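Local coordinates for protein beta-1,4-galactanase (PDB 1HJQ) that hydrolyses the beta-1,4-galactosidic linkages of type I arabinogalactans as a clan GH-A, family 53 glycoside hydrolase, at residues Ala66-Phe80 with Ser116-Ile129. Sequence-based numbering, arbitrary orientation.
Sequences ARRAKAAGLGLYINF and SMNRFADAGIQVDI
A66 turns its CB into the corner between I125 and F120, 3.5 Å from I125 CG2 and in the plane of the F120 ring at its edge. One turn on, K70 runs fully extended, CG anti to the backbone N (chi1 179°), and its NZ donates to G124 O at 2.9 Å. G124, with positive phi, closes helix 102-123 in a Schellman motif, and the lysine bond falls on its carbonyl, at the end of that helix. At the start of strand 75-80, L76 is gripped at both its N and its O along the one edge of the strand that faces 128-129. Its N donates almost straight to the anti lone pair of D128 OD2 (3.0 Å, 173°), while its O accepts from both D128 N and I129 N. The L76 side chain crosses that of I125 at about a right angle, CD2 packing on I125 CG2. Y77 pairs with I129 in a parallel bridge, and I129 CG2 makes a CH-pi contact over one face of the tyrosine ring. I78 N completes the pairing with I129 O at 2.7 Å; its side chain meets V127 CG1 through CG1 and F120 through CD1. An alanine in place of F120 would probably open a gap between helix and strand, leaving A66 CB and I78 CD1 without their shared aromatic partner. F80 then sets CZ against S116 CB and M117 CE. Together these contacts join neighbouring beta-alpha units of the TIM barrel: helices 59-71 and 102-123 pack outside, strand 75-80 lies between 43-48 and 129-132, and Y77 sits edge-to-face with F294, near the probable catalytic residues E135 and E245.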
loop_
_atom_site.group_PDB
_atom_site.type_symbol
_atom_site.label_atom_id
_atom_site.label_comp_id
_atom_site.label_asym_id
_atom_site.label_seq_id
_atom_site.Cartn_x
_atom_site.Cartn_y
_atom_site.Cartn_z
ATOM N N ALA A 66 11.608 9.567 1.944
ATOM C CA ALA A 66 10.631 10.645 1.995
ATOM C C ALA A 66 11.255 11.947 1.509
ATOM O O ALA A 66 10.756 12.583 0.582
ATOM C CB ALA A 66 10.115 10.805 3.415
ATOM N N ARG A 67 12.357 12.334 2.136
ATOM C CA ARG A 67 13.037 13.558 1.776
ATOM C C ARG A 67 13.256 13.586 0.265
ATOM O O ARG A 67 12.986 14.592 -0.390
ATOM C CB ARG A 67 14.358 13.646 2.534
ATOM C CG ARG A 67 14.986 15.019 2.554
ATOM C CD ARG A 67 16.160 15.038 3.510
ATOM N NE ARG A 67 15.737 15.001 4.908
ATOM C CZ ARG A 67 16.452 14.453 5.888
ATOM N NH1 ARG A 67 17.623 13.890 5.616
ATOM N NH2 ARG A 67 16.007 14.475 7.137
ATOM N N ARG A 68 13.719 12.476 -0.294
ATOM C CA ARG A 68 13.944 12.404 -1.736
ATOM C C ARG A 68 12.632 12.537 -2.503
ATOM O O ARG A 68 12.541 13.291 -3.463
ATOM C CB ARG A 68 14.623 11.079 -2.110
ATOM C CG ARG A 68 16.120 11.045 -1.822
ATOM C CD ARG A 68 16.731 9.679 -2.122
ATOM N NE ARG A 68 16.490 9.257 -3.500
ATOM C CZ ARG A 68 16.990 8.149 -4.039
ATOM N NH1 ARG A 68 17.763 7.352 -3.311
ATOM N NH2 ARG A 68 16.717 7.840 -5.304
ATOM N N ALA A 69 11.617 11.796 -2.075
ATOM C CA ALA A 69 10.312 11.833 -2.725
ATOM C C ALA A 69 9.755 13.255 -2.762
ATOM O O ALA A 69 9.165 13.680 -3.758
ATOM C CB ALA A 69 9.351 10.916 -1.993
ATOM N N LYS A 70 9.949 13.979 -1.664
ATOM C CA LYS A 70 9.487 15.351 -1.536
ATOM C C LYS A 70 10.230 16.275 -2.516
ATOM O O LYS A 70 9.623 17.140 -3.151
ATOM C CB LYS A 70 9.708 15.819 -0.094
ATOM C CG LYS A 70 9.300 17.256 0.200
ATOM C CD LYS A 70 9.808 17.682 1.577
ATOM C CE LYS A 70 9.408 19.113 1.923
ATOM N NZ LYS A 70 9.982 19.535 3.239
ATOM N N ALA A 71 11.541 16.094 -2.647
ATOM C CA ALA A 71 12.312 16.937 -3.552
ATOM C C ALA A 71 11.774 16.833 -4.979
ATOM O O ALA A 71 11.842 17.790 -5.743
ATOM C CB ALA A 71 13.785 16.548 -3.515
ATOM N N ALA A 72 11.238 15.672 -5.334
ATOM C CA ALA A 72 10.690 15.473 -6.668
ATOM C C ALA A 72 9.212 15.851 -6.706
ATOM O O ALA A 72 8.514 15.530 -7.659
ATOM C CB ALA A 72 10.875 14.024 -7.104
ATOM N N GLY A 73 8.741 16.521 -5.658
ATOM C CA GLY A 73 7.355 16.950 -5.596
ATOM C C GLY A 73 6.318 15.853 -5.434
ATOM O O GLY A 73 5.134 16.057 -5.720
ATOM N N LEU A 74 6.745 14.684 -4.968
ATOM C CA LEU A 74 5.818 13.578 -4.784
ATOM C C LEU A 74 5.254 13.520 -3.363
ATOM O O LEU A 74 5.963 13.766 -2.388
ATOM C CB LEU A 74 6.519 12.262 -5.114
ATOM C CG LEU A 74 7.206 12.267 -6.478
ATOM C CD1 LEU A 74 8.007 10.998 -6.664
ATOM C CD2 LEU A 74 6.162 12.411 -7.567
ATOM N N GLY A 75 3.969 13.197 -3.260
ATOM C CA GLY A 75 3.339 13.087 -1.959
ATOM C C GLY A 75 3.813 11.824 -1.264
ATOM O O GLY A 75 4.426 10.942 -1.887
ATOM N N LEU A 76 3.508 11.716 0.021
ATOM C CA LEU A 76 3.941 10.578 0.805
ATOM C C LEU A 76 2.806 9.769 1.441
ATOM O O LEU A 76 1.885 10.318 2.040
ATOM C CB LEU A 76 4.898 11.069 1.894
ATOM C CG LEU A 76 5.486 10.033 2.848
ATOM C CD1 LEU A 76 6.343 9.041 2.061
ATOM C CD2 LEU A 76 6.312 10.737 3.906
ATOM N N TYR A 77 2.899 8.452 1.305
ATOM C CA TYR A 77 1.931 7.517 1.864
ATOM C C TYR A 77 2.777 6.512 2.663
ATOM O O TYR A 77 3.470 5.656 2.088
ATOM C CB TYR A 77 1.160 6.851 0.709
ATOM C CG TYR A 77 0.330 5.604 1.018
ATOM C CD1 TYR A 77 0.266 5.049 2.302
ATOM C CD2 TYR A 77 -0.345 4.943 -0.012
ATOM C CE1 TYR A 77 -0.440 3.867 2.540
ATOM C CE2 TYR A 77 -1.053 3.760 0.213
ATOM C CZ TYR A 77 -1.096 3.224 1.483
ATOM O OH TYR A 77 -1.767 2.032 1.678
ATOM N N ILE A 78 2.746 6.658 3.987
ATOM C CA ILE A 78 3.497 5.787 4.888
ATOM C C ILE A 78 2.674 4.543 5.187
ATOM O O ILE A 78 1.542 4.631 5.650
ATOM C CB ILE A 78 3.846 6.511 6.217
ATOM C CG1 ILE A 78 4.837 7.652 5.949
ATOM C CG2 ILE A 78 4.436 5.518 7.222
ATOM C CD1 ILE A 78 6.236 7.198 5.546
ATOM N N ASN A 79 3.268 3.387 4.918
ATOM C CA ASN A 79 2.620 2.098 5.100
ATOM C C ASN A 79 3.252 1.296 6.238
ATOM O O ASN A 79 4.252 0.607 6.037
ATOM C CB ASN A 79 2.718 1.338 3.772
ATOM C CG ASN A 79 2.399 -0.140 3.891
ATOM O OD1 ASN A 79 2.962 -0.940 3.156
ATOM N ND2 ASN A 79 1.495 -0.505 4.793
ATOM N N PHE A 80 2.664 1.400 7.428
ATOM C CA PHE A 80 3.142 0.686 8.612
ATOM C C PHE A 80 2.794 -0.786 8.537
ATOM O O PHE A 80 1.642 -1.126 8.294
ATOM C CB PHE A 80 2.485 1.231 9.887
ATOM C CG PHE A 80 3.118 2.479 10.420
ATOM C CD1 PHE A 80 4.472 2.503 10.749
ATOM C CD2 PHE A 80 2.363 3.631 10.607
ATOM C CE1 PHE A 80 5.065 3.655 11.252
ATOM C CE2 PHE A 80 2.950 4.787 11.109
ATOM C CZ PHE A 80 4.307 4.795 11.431
ATOM N N SER A 116 7.253 7.592 15.597
ATOM C CA SER A 116 7.534 7.467 14.174
ATOM C C SER A 116 7.006 8.664 13.384
ATOM O O SER A 116 7.725 9.253 12.574
ATOM C CB SER A 116 6.924 6.183 13.617
ATOM O OG SER A 116 7.570 5.033 14.125
ATOM N N MET A 117 5.746 9.019 13.603
ATOM C CA MET A 117 5.171 10.150 12.892
ATOM C C MET A 117 5.910 11.435 13.248
ATOM O O MET A 117 6.190 12.265 12.381
ATOM C CB MET A 117 3.687 10.272 13.218
ATOM C CG MET A 117 2.841 9.135 12.651
ATOM S SD MET A 117 2.612 9.205 10.849
ATOM C CE MET A 117 4.098 8.368 10.279
ATOM N N ASN A 118 6.243 11.595 14.524
ATOM C CA ASN A 118 6.961 12.787 14.957
ATOM C C ASN A 118 8.337 12.825 14.310
ATOM O O ASN A 118 8.945 13.884 14.163
ATOM C CB ASN A 118 7.095 12.820 16.482
ATOM C CG ASN A 118 5.854 13.355 17.159
ATOM O OD1 ASN A 118 5.252 14.320 16.693
ATOM N ND2 ASN A 118 5.470 12.743 18.275
ATOM N N ARG A 119 8.823 11.660 13.914
ATOM C CA ARG A 119 10.124 11.572 13.277
ATOM C C ARG A 119 10.071 12.327 11.947
ATOM O O ARG A 119 11.007 13.046 11.587
ATOM C CB ARG A 119 10.481 10.111 13.052
ATOM C CG ARG A 119 11.921 9.888 12.707
ATOM C CD ARG A 119 12.840 10.229 13.863
ATOM N NE ARG A 119 14.230 10.134 13.430
ATOM C CZ ARG A 119 14.862 8.992 13.168
ATOM N NH1 ARG A 119 14.238 7.830 13.305
ATOM N NH2 ARG A 119 16.117 9.020 12.738
ATOM N N PHE A 120 8.967 12.169 11.221
ATOM C CA PHE A 120 8.793 12.863 9.951
ATOM C C PHE A 120 8.511 14.344 10.198
ATOM O O PHE A 120 9.052 15.211 9.514
ATOM C CB PHE A 120 7.642 12.250 9.148
ATOM C CG PHE A 120 7.973 10.928 8.533
ATOM C CD1 PHE A 120 7.661 9.741 9.185
ATOM C CD2 PHE A 120 8.626 10.868 7.309
ATOM C CE1 PHE A 120 7.998 8.511 8.629
ATOM C CE2 PHE A 120 8.968 9.643 6.743
ATOM C CZ PHE A 120 8.654 8.465 7.404
ATOM N N ALA A 121 7.662 14.624 11.182
ATOM C CA ALA A 121 7.308 15.994 11.527
ATOM C C ALA A 121 8.557 16.802 11.858
ATOM O O ALA A 121 8.772 17.886 11.314
ATOM C CB ALA A 121 6.363 15.998 12.713
ATOM N N ASP A 122 9.379 16.267 12.756
ATOM C CA ASP A 122 10.604 16.942 13.161
ATOM C C ASP A 122 11.575 17.083 11.995
ATOM O O ASP A 122 12.384 18.012 11.959
ATOM C CB ASP A 122 11.286 16.176 14.301
ATOM C CG ASP A 122 10.422 16.092 15.548
ATOM O OD1 ASP A 122 9.470 16.900 15.681
ATOM O OD2 ASP A 122 10.711 15.223 16.399
ATOM N N ALA A 123 11.495 16.153 11.047
ATOM C CA ALA A 123 12.368 16.174 9.886
ATOM C C ALA A 123 11.848 17.146 8.840
ATOM O O ALA A 123 12.529 17.427 7.860
ATOM C CB ALA A 123 12.471 14.794 9.300
ATOM N N GLY A 124 10.640 17.658 9.054
ATOM C CA GLY A 124 10.054 18.596 8.113
ATOM C C GLY A 124 9.447 17.918 6.898
ATOM O O GLY A 124 9.240 18.547 5.857
ATOM N N ILE A 125 9.173 16.622 7.035
ATOM C CA ILE A 125 8.581 15.820 5.969
ATOM C C ILE A 125 7.074 15.753 6.201
ATOM O O ILE A 125 6.630 15.490 7.312
ATOM C CB ILE A 125 9.112 14.363 5.997
ATOM C CG1 ILE A 125 10.645 14.339 5.894
ATOM C CG2 ILE A 125 8.452 13.554 4.886
ATOM C CD1 ILE A 125 11.190 14.756 4.558
ATOM N N GLN A 126 6.282 15.987 5.165
ATOM C CA GLN A 126 4.842 15.910 5.331
ATOM C C GLN A 126 4.318 14.544 4.897
ATOM O O GLN A 126 4.529 14.125 3.757
ATOM C CB GLN A 126 4.139 17.004 4.526
ATOM C CG GLN A 126 2.612 16.956 4.614
ATOM C CD GLN A 126 2.094 17.019 6.053
ATOM O OE1 GLN A 126 2.383 17.967 6.795
ATOM N NE2 GLN A 126 1.321 16.007 6.450
ATOM N N VAL A 127 3.648 13.857 5.821
ATOM C CA VAL A 127 3.057 12.554 5.553
ATOM C C VAL A 127 1.616 12.841 5.147
ATOM O O VAL A 127 0.878 13.478 5.893
ATOM C CB VAL A 127 3.050 11.662 6.817
ATOM C CG1 VAL A 127 2.499 10.290 6.480
ATOM C CG2 VAL A 127 4.451 11.546 7.387
ATOM N N ASP A 128 1.216 12.372 3.972
ATOM C CA ASP A 128 -0.134 12.612 3.473
ATOM C C ASP A 128 -1.135 11.504 3.777
ATOM O O ASP A 128 -2.309 11.777 4.037
ATOM C CB ASP A 128 -0.056 12.882 1.980
ATOM C CG ASP A 128 0.794 14.093 1.674
ATOM O OD1 ASP A 128 0.357 15.206 2.031
ATOM O OD2 ASP A 128 1.900 13.939 1.109
ATOM N N ILE A 129 -0.673 10.258 3.733
ATOM C CA ILE A 129 -1.518 9.115 4.050
ATOM C C ILE A 129 -0.721 8.160 4.928
ATOM O O ILE A 129 0.484 7.992 4.732
ATOM C CB ILE A 129 -1.947 8.335 2.800
ATOM C CG1 ILE A 129 -2.829 9.201 1.908
ATOM C CG2 ILE A 129 -2.707 7.088 3.212
ATOM C CD1 ILE A 129 -3.230 8.510 0.627
#